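Local coordinates for protein putidaredoxin reductase (Pseudomonas putida, PDB 1Q1R) that uses its bound FAD to pass electrons, probably from NADH, to putidaredoxin, the iron-sulfur partner of the cytochrome P450cam monooxygenase, at residues 188-193 / 363-368; 359-364 / 375-380. One frame throughout, in Å; residues are numbered along the deposited sequence.

Contact 1. Residues 188-193 / 363-368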
loop_
_atom_site.group_PDB
_atom_site.type_symbol
_atom_site.label_atom_id
_atom_site.label_comp_id
_atom_site.label_asym_id
_atom_site.label_seq_id
_atom_site.Cartn_x
_atom_site.Cartn_y
_atom_site.Cartn_z
ATOM N N VAL A 188 13.288 1.948 -3.727
ATOM C CA VAL A 188 12.848 0.612 -4.117
ATOM C C VAL A 188 13.231 0.135 -5.516
ATOM O O VAL A 188 13.016 -1.030 -5.851
ATOM C CB VAL A 188 11.319 0.485 -3.965
ATOM C CG1 VAL A 188 10.918 0.823 -2.538
ATOM C CG2 VAL A 188 10.619 1.408 -4.943
ATOM N N THR A 189 13.803 1.014 -6.330
ATOM C CA THR A 189 14.188 0.615 -7.675
ATOM C C THR A 189 15.611 1.011 -8.019
ATOM O O THR A 189 16.234 1.814 -7.328
ATOM C CB THR A 189 13.266 1.238 -8.737
ATOM O OG1 THR A 189 13.501 2.650 -8.807
ATOM C CG2 THR A 189 11.809 0.987 -8.387
ATOM N N ALA A 190 16.119 0.435 -9.103
ATOM C CA ALA A 190 17.462 0.738 -9.568
ATOM C C ALA A 190 17.354 1.970 -10.451
ATOM O O ALA A 190 16.302 2.233 -11.034
ATOM C CB ALA A 190 18.025 -0.439 -10.363
ATOM N N PRO A 191 18.442 2.746 -10.558
ATOM C CA PRO A 191 18.483 3.964 -11.370
ATOM C C PRO A 191 17.841 3.853 -12.752
ATOM O O PRO A 191 17.004 4.677 -13.118
ATOM C CB PRO A 191 19.973 4.277 -11.432
ATOM C CG PRO A 191 20.438 3.848 -10.076
ATOM C CD PRO A 191 19.745 2.512 -9.906
ATOM N N PRO A 192 18.218 2.832 -13.540
ATOM C CA PRO A 192 17.620 2.701 -14.873
ATOM C C PRO A 192 16.102 2.525 -14.848
ATOM O O PRO A 192 15.422 2.802 -15.834
ATOM C CB PRO A 192 18.352 1.494 -15.463
ATOM C CG PRO A 192 18.701 0.684 -14.252
ATOM C CD PRO A 192 19.163 1.733 -13.277
ATOM N N VAL A 193 15.576 2.064 -13.719
ATOM C CA VAL A 193 14.138 1.880 -13.577
ATOM C C VAL A 193 13.508 3.244 -13.273
ATOM O O VAL A 193 12.423 3.556 -13.759
ATOM C CB VAL A 193 13.814 0.878 -12.446
ATOM C CG1 VAL A 193 12.317 0.830 -12.194
ATOM C CG2 VAL A 193 14.321 -0.505 -12.829
ATOM N N VAL A 363 12.880 -6.561 -14.790
ATOM C CA VAL A 363 14.140 -6.195 -14.166
ATOM C C VAL A 363 14.362 -7.097 -12.964
ATOM O O VAL A 363 13.557 -7.113 -12.021
ATOM C CB VAL A 363 14.133 -4.713 -13.706
ATOM C CG1 VAL A 363 15.502 -4.325 -13.160
ATOM C CG2 VAL A 363 13.764 -3.809 -14.875
ATOM N N PHE A 364 15.447 -7.862 -13.010
ATOM C CA PHE A 364 15.769 -8.778 -11.924
ATOM C C PHE A 364 16.761 -8.151 -10.955
ATOM O O PHE A 364 17.812 -7.666 -11.361
ATOM C CB PHE A 364 16.348 -10.088 -12.484
ATOM C CG PHE A 364 15.392 -10.848 -13.366
ATOM C CD1 PHE A 364 15.207 -10.483 -14.696
ATOM C CD2 PHE A 364 14.650 -11.911 -12.852
ATOM C CE1 PHE A 364 14.294 -11.161 -15.502
ATOM C CE2 PHE A 364 13.735 -12.594 -13.649
ATOM C CZ PHE A 364 13.554 -12.218 -14.974
ATOM N N TYR A 365 16.416 -8.156 -9.673
ATOM C CA TYR A 365 17.289 -7.605 -8.641
ATOM C C TYR A 365 17.998 -8.765 -7.954
ATOM O O TYR A 365 17.352 -9.633 -7.366
ATOM C CB TYR A 365 16.476 -6.812 -7.613
ATOM C CG TYR A 365 15.832 -5.568 -8.183
ATOM C CD1 TYR A 365 14.747 -5.656 -9.056
ATOM C CD2 TYR A 365 16.326 -4.304 -7.871
ATOM C CE1 TYR A 365 14.172 -4.515 -9.607
ATOM C CE2 TYR A 365 15.757 -3.156 -8.414
ATOM C CZ TYR A 365 14.684 -3.267 -9.281
ATOM O OH TYR A 365 14.130 -2.131 -9.824
ATOM N N LEU A 366 19.326 -8.779 -8.033
ATOM C CA LEU A 366 20.103 -9.853 -7.430
ATOM C C LEU A 366 21.117 -9.400 -6.388
ATOM O O LEU A 366 21.622 -8.279 -6.422
ATOM C CB LEU A 366 20.854 -10.647 -8.512
ATOM C CG LEU A 366 20.071 -11.373 -9.610
ATOM C CD1 LEU A 366 19.519 -10.367 -10.608
ATOM C CD2 LEU A 366 20.989 -12.364 -10.315
ATOM N N GLN A 367 21.394 -10.304 -5.456
ATOM C CA GLN A 367 22.386 -10.092 -4.415
ATOM C C GLN A 367 23.259 -11.318 -4.628
ATOM O O GLN A 367 22.998 -12.385 -4.075
ATOM C CB GLN A 367 21.753 -10.133 -3.027
ATOM C CG GLN A 367 22.719 -9.748 -1.925
ATOM C CD GLN A 367 22.101 -9.831 -0.544
ATOM O OE1 GLN A 367 22.684 -9.365 0.435
ATOM N NE2 GLN A 367 20.921 -10.431 -0.455
ATOM N N GLY A 368 24.281 -11.163 -5.459
ATOM C CA GLY A 368 25.139 -12.287 -5.778
ATOM C C GLY A 368 24.456 -12.998 -6.932
ATOM O O GLY A 368 24.311 -12.428 -8.015
#

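Contact 2. Residues 359-364 / 375-380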
loop_
_atom_site.group_PDB
_atom_site.type_symbol
_atom_site.label_atom_id
_atom_site.label_comp_id
_atom_site.label_asym_id
_atom_site.label_seq_id
_atom_site.Cartn_x
_atom_site.Cartn_y
_atom_site.Cartn_z
ATOM N N PRO A 359 7.837 -0.006 -22.886
ATOM C CA PRO A 359 7.174 -0.543 -21.691
ATOM C C PRO A 359 6.904 -2.025 -21.905
ATOM O O PRO A 359 5.761 -2.442 -22.092
ATOM C CB PRO A 359 5.880 0.269 -21.608
ATOM C CG PRO A 359 6.194 1.526 -22.372
ATOM C CD PRO A 359 6.982 0.994 -23.544
ATOM N N ASP A 360 7.972 -2.812 -21.892
ATOM C CA ASP A 360 7.878 -4.247 -22.101
ATOM C C ASP A 360 9.195 -4.889 -21.700
ATOM O O ASP A 360 10.050 -5.164 -22.540
ATOM C CB ASP A 360 7.567 -4.529 -23.574
ATOM C CG ASP A 360 7.788 -5.973 -23.950
ATOM O OD1 ASP A 360 7.410 -6.866 -23.163
ATOM O OD2 ASP A 360 8.336 -6.215 -25.047
ATOM N N PHE A 361 9.355 -5.124 -20.404
ATOM C CA PHE A 361 10.582 -5.714 -19.898
ATOM C C PHE A 361 10.419 -6.164 -18.461
ATOM O O PHE A 361 9.401 -5.896 -17.820
ATOM C CB PHE A 361 11.719 -4.689 -19.982
ATOM C CG PHE A 361 11.451 -3.417 -19.212
ATOM C CD1 PHE A 361 11.595 -3.380 -17.828
ATOM C CD2 PHE A 361 11.043 -2.263 -19.870
ATOM C CE1 PHE A 361 11.336 -2.212 -17.112
ATOM C CE2 PHE A 361 10.781 -1.090 -19.166
ATOM C CZ PHE A 361 10.928 -1.063 -17.785
ATOM N N SER A 362 11.434 -6.862 -17.968
ATOM C CA SER A 362 11.461 -7.337 -16.596
ATOM C C SER A 362 12.835 -6.981 -16.047
ATOM O O SER A 362 13.837 -7.074 -16.759
ATOM C CB SER A 362 11.253 -8.849 -16.539
ATOM O OG SER A 362 9.968 -9.199 -17.021
ATOM N N VAL A 363 12.880 -6.561 -14.790
ATOM C CA VAL A 363 14.140 -6.195 -14.166
ATOM C C VAL A 363 14.362 -7.097 -12.964
ATOM O O VAL A 363 13.557 -7.113 -12.021
ATOM C CB VAL A 363 14.133 -4.713 -13.706
ATOM C CG1 VAL A 363 15.502 -4.325 -13.160
ATOM C CG2 VAL A 363 13.764 -3.809 -14.875
ATOM N N PHE A 364 15.447 -7.862 -13.010
ATOM C CA PHE A 364 15.769 -8.778 -11.924
ATOM C C PHE A 364 16.761 -8.151 -10.955
ATOM O O PHE A 364 17.812 -7.666 -11.361
ATOM C CB PHE A 364 16.348 -10.088 -12.484
ATOM C CG PHE A 364 15.392 -10.848 -13.366
ATOM C CD1 PHE A 364 15.207 -10.483 -14.696
ATOM C CD2 PHE A 364 14.650 -11.911 -12.852
ATOM C CE1 PHE A 364 14.294 -11.161 -15.502
ATOM C CE2 PHE A 364 13.735 -12.594 -13.649
ATOM C CZ PHE A 364 13.554 -12.218 -14.974
ATOM N N ASP A 375 10.797 -6.571 -11.105
ATOM C CA ASP A 375 9.805 -5.567 -11.458
ATOM C C ASP A 375 9.471 -5.885 -12.913
ATOM O O ASP A 375 10.366 -5.933 -13.760
ATOM C CB ASP A 375 10.389 -4.150 -11.355
ATOM C CG ASP A 375 10.652 -3.713 -9.913
ATOM O OD1 ASP A 375 11.351 -2.692 -9.727
ATOM O OD2 ASP A 375 10.165 -4.373 -8.970
ATOM N N THR A 376 8.200 -6.133 -13.206
ATOM C CA THR A 376 7.805 -6.424 -14.576
ATOM C C THR A 376 6.928 -5.312 -15.123
ATOM O O THR A 376 6.087 -4.760 -14.411
ATOM C CB THR A 376 7.046 -7.764 -14.679
ATOM O OG1 THR A 376 5.823 -7.687 -13.941
ATOM C CG2 THR A 376 7.900 -8.897 -14.123
ATOM N N VAL A 377 7.143 -4.979 -16.391
ATOM C CA VAL A 377 6.381 -3.933 -17.064
ATOM C C VAL A 377 5.700 -4.547 -18.280
ATOM O O VAL A 377 6.350 -4.850 -19.284
ATOM C CB VAL A 377 7.306 -2.783 -17.507
ATOM C CG1 VAL A 377 6.532 -1.780 -18.343
ATOM C CG2 VAL A 377 7.907 -2.111 -16.280
ATOM N N ASN A 378 4.386 -4.726 -18.177
ATOM C CA ASN A 378 3.585 -5.337 -19.232
ATOM C C ASN A 378 4.045 -6.764 -19.522
ATOM O O ASN A 378 4.038 -7.205 -20.668
ATOM C CB ASN A 378 3.623 -4.508 -20.523
ATOM C CG ASN A 378 2.757 -3.254 -20.443
ATOM O OD1 ASN A 378 1.726 -3.235 -19.762
ATOM N ND2 ASN A 378 3.164 -2.210 -21.153
ATOM N N ARG A 379 4.442 -7.481 -18.477
ATOM C CA ARG A 379 4.875 -8.869 -18.622
ATOM C C ARG A 379 4.269 -9.743 -17.528
ATOM O O ARG A 379 4.958 -10.201 -16.614
ATOM C CB ARG A 379 6.401 -8.951 -18.596
ATOM C CG ARG A 379 7.027 -8.330 -19.827
ATOM C CD ARG A 379 8.404 -8.885 -20.094
ATOM N NE ARG A 379 8.942 -8.359 -21.340
ATOM C CZ ARG A 379 10.102 -8.730 -21.874
ATOM N NH1 ARG A 379 10.862 -9.640 -21.269
ATOM N NH2 ARG A 379 10.501 -8.182 -23.014
ATOM N N PRO A 380 2.956 -9.994 -17.622
ATOM C CA PRO A 380 2.216 -10.807 -16.655
ATOM C C PRO A 380 2.721 -12.240 -16.493
ATOM O O PRO A 380 2.709 -12.782 -15.389
ATOM C CB PRO A 380 0.781 -10.738 -17.182
ATOM C CG PRO A 380 0.964 -10.585 -18.659
ATOM C CD PRO A 380 2.081 -9.575 -18.734
#

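Contact 1. Residues 188-193 / 363-368
Val363 opens the contact from strand 360-367 by meeting Val193 in the first turn of helix 191-204. Both of its methyls rest near one methyl of that residue, with Val363 CG2 3.9 Å from Val193 CG2; two branched, apolar side chains suit this buried spot. Tyr365, two residues on, points to the same side and reaches further. With CG anti to the carbonyl carbon (chi1 -66°), its ring extends to the chain leading into the helix, where Ala190 N, at the ring's edge and in its plane, gives a weak hydrogen bond to Tyr365 OH (3.3 Å). The small Ala190, at the helix N-cap position, lets the ring in close, its CB 4.0 Å from Tyr365 CE2. The hydroxyl also makes a weak hydrogen bond with Asp375 OD1 on the neighbouring strand. Val193, whose side chain comes from the opposite direction to the tyrosine's, brings CG2 to 3.4 Å from Tyr365 OH, and Thr189 CB lies alongside, while the polar end of Thr189 is bonded to Leu185 O. This packing sets a helix start of the pyridine nucleotide-disulphide oxidoreductase region, probably its NADH-binding domain as in other glutathione reductase folds, against the C-terminal antiparallel sheet.

Contact 2. Residues 359-364 / 375-380
Phe361 and Val377 face each other as a hydrogen-bonded antiparallel pair, and their side chains meet on one face of the sheet. Val377 N gives a nearly straight bond to Phe361 O (2.8 Å), and Val377 O takes Phe361 N in return. Phe361 CG sits between its own backbone N and carbonyl carbon (chi1 59°), which swings the ring over its neighbour: Val377 CB stands 4.0 Å from the centroid of the Phe361 ring, a CH-pi contact over the face. Val363 and Asp375 form the next hydrogen-bonded pair. On the other face, the small Ser362 lies across from Thr376 and leaves room for Arg379, whose chain, extended from CG to NE, brings CD to 3.5 Å from Ser362 OG. Arg379 NE makes a salt bridge with Asp360 OD1 (2.8 Å), which lies at the guanidinium edge but is met from above the carboxylate plane, while Phe361 CA lies over one guanidinium face, toward its rim. At the strand end, Asn378 has left-handed backbone angles (phi 61°), which asparagine tolerates better than most residues, and its ND2 donates to Pro359 O (2.8 Å), the oxygen lying in its amide plane.

Further out, Glu404 and Glu382 each form a salt bridge with Arg379, and Glu382 also binds Ser362 OG. A leucine in place of Arg379 would probably leave Asp360, Glu382 and Glu404 gathered without their shared positive charge. Phe196, from helix 191-204, meets the Phe361 ring edge-to-face. Paired strands 360-367 and 370-377 make a beta hairpin at the heart of the five-stranded antiparallel sheet of the reductase C-terminal domain.

The centres of contacts 1 and 2 lie about 12 Å apart, and strand 360-367 serves both, with Val363 and Phe364 common to the two. Contact 2 is local, pairing the hairpin strands at the end away from their turn, with ten residues between the segments; contact 1 brings in the start of helix 191-204 from some 170 residues earlier. They meet directly where Tyr365 OH approaches Asp375 OD1 at 2.8 Å, a probable hydrogen bond, so the tyrosine that reaches the helix start probably also holds to the partner strand. The hairpin supplies two inner strands of the C-terminal sheet, and one of its faces packs against what is probably the NADH-binding domain.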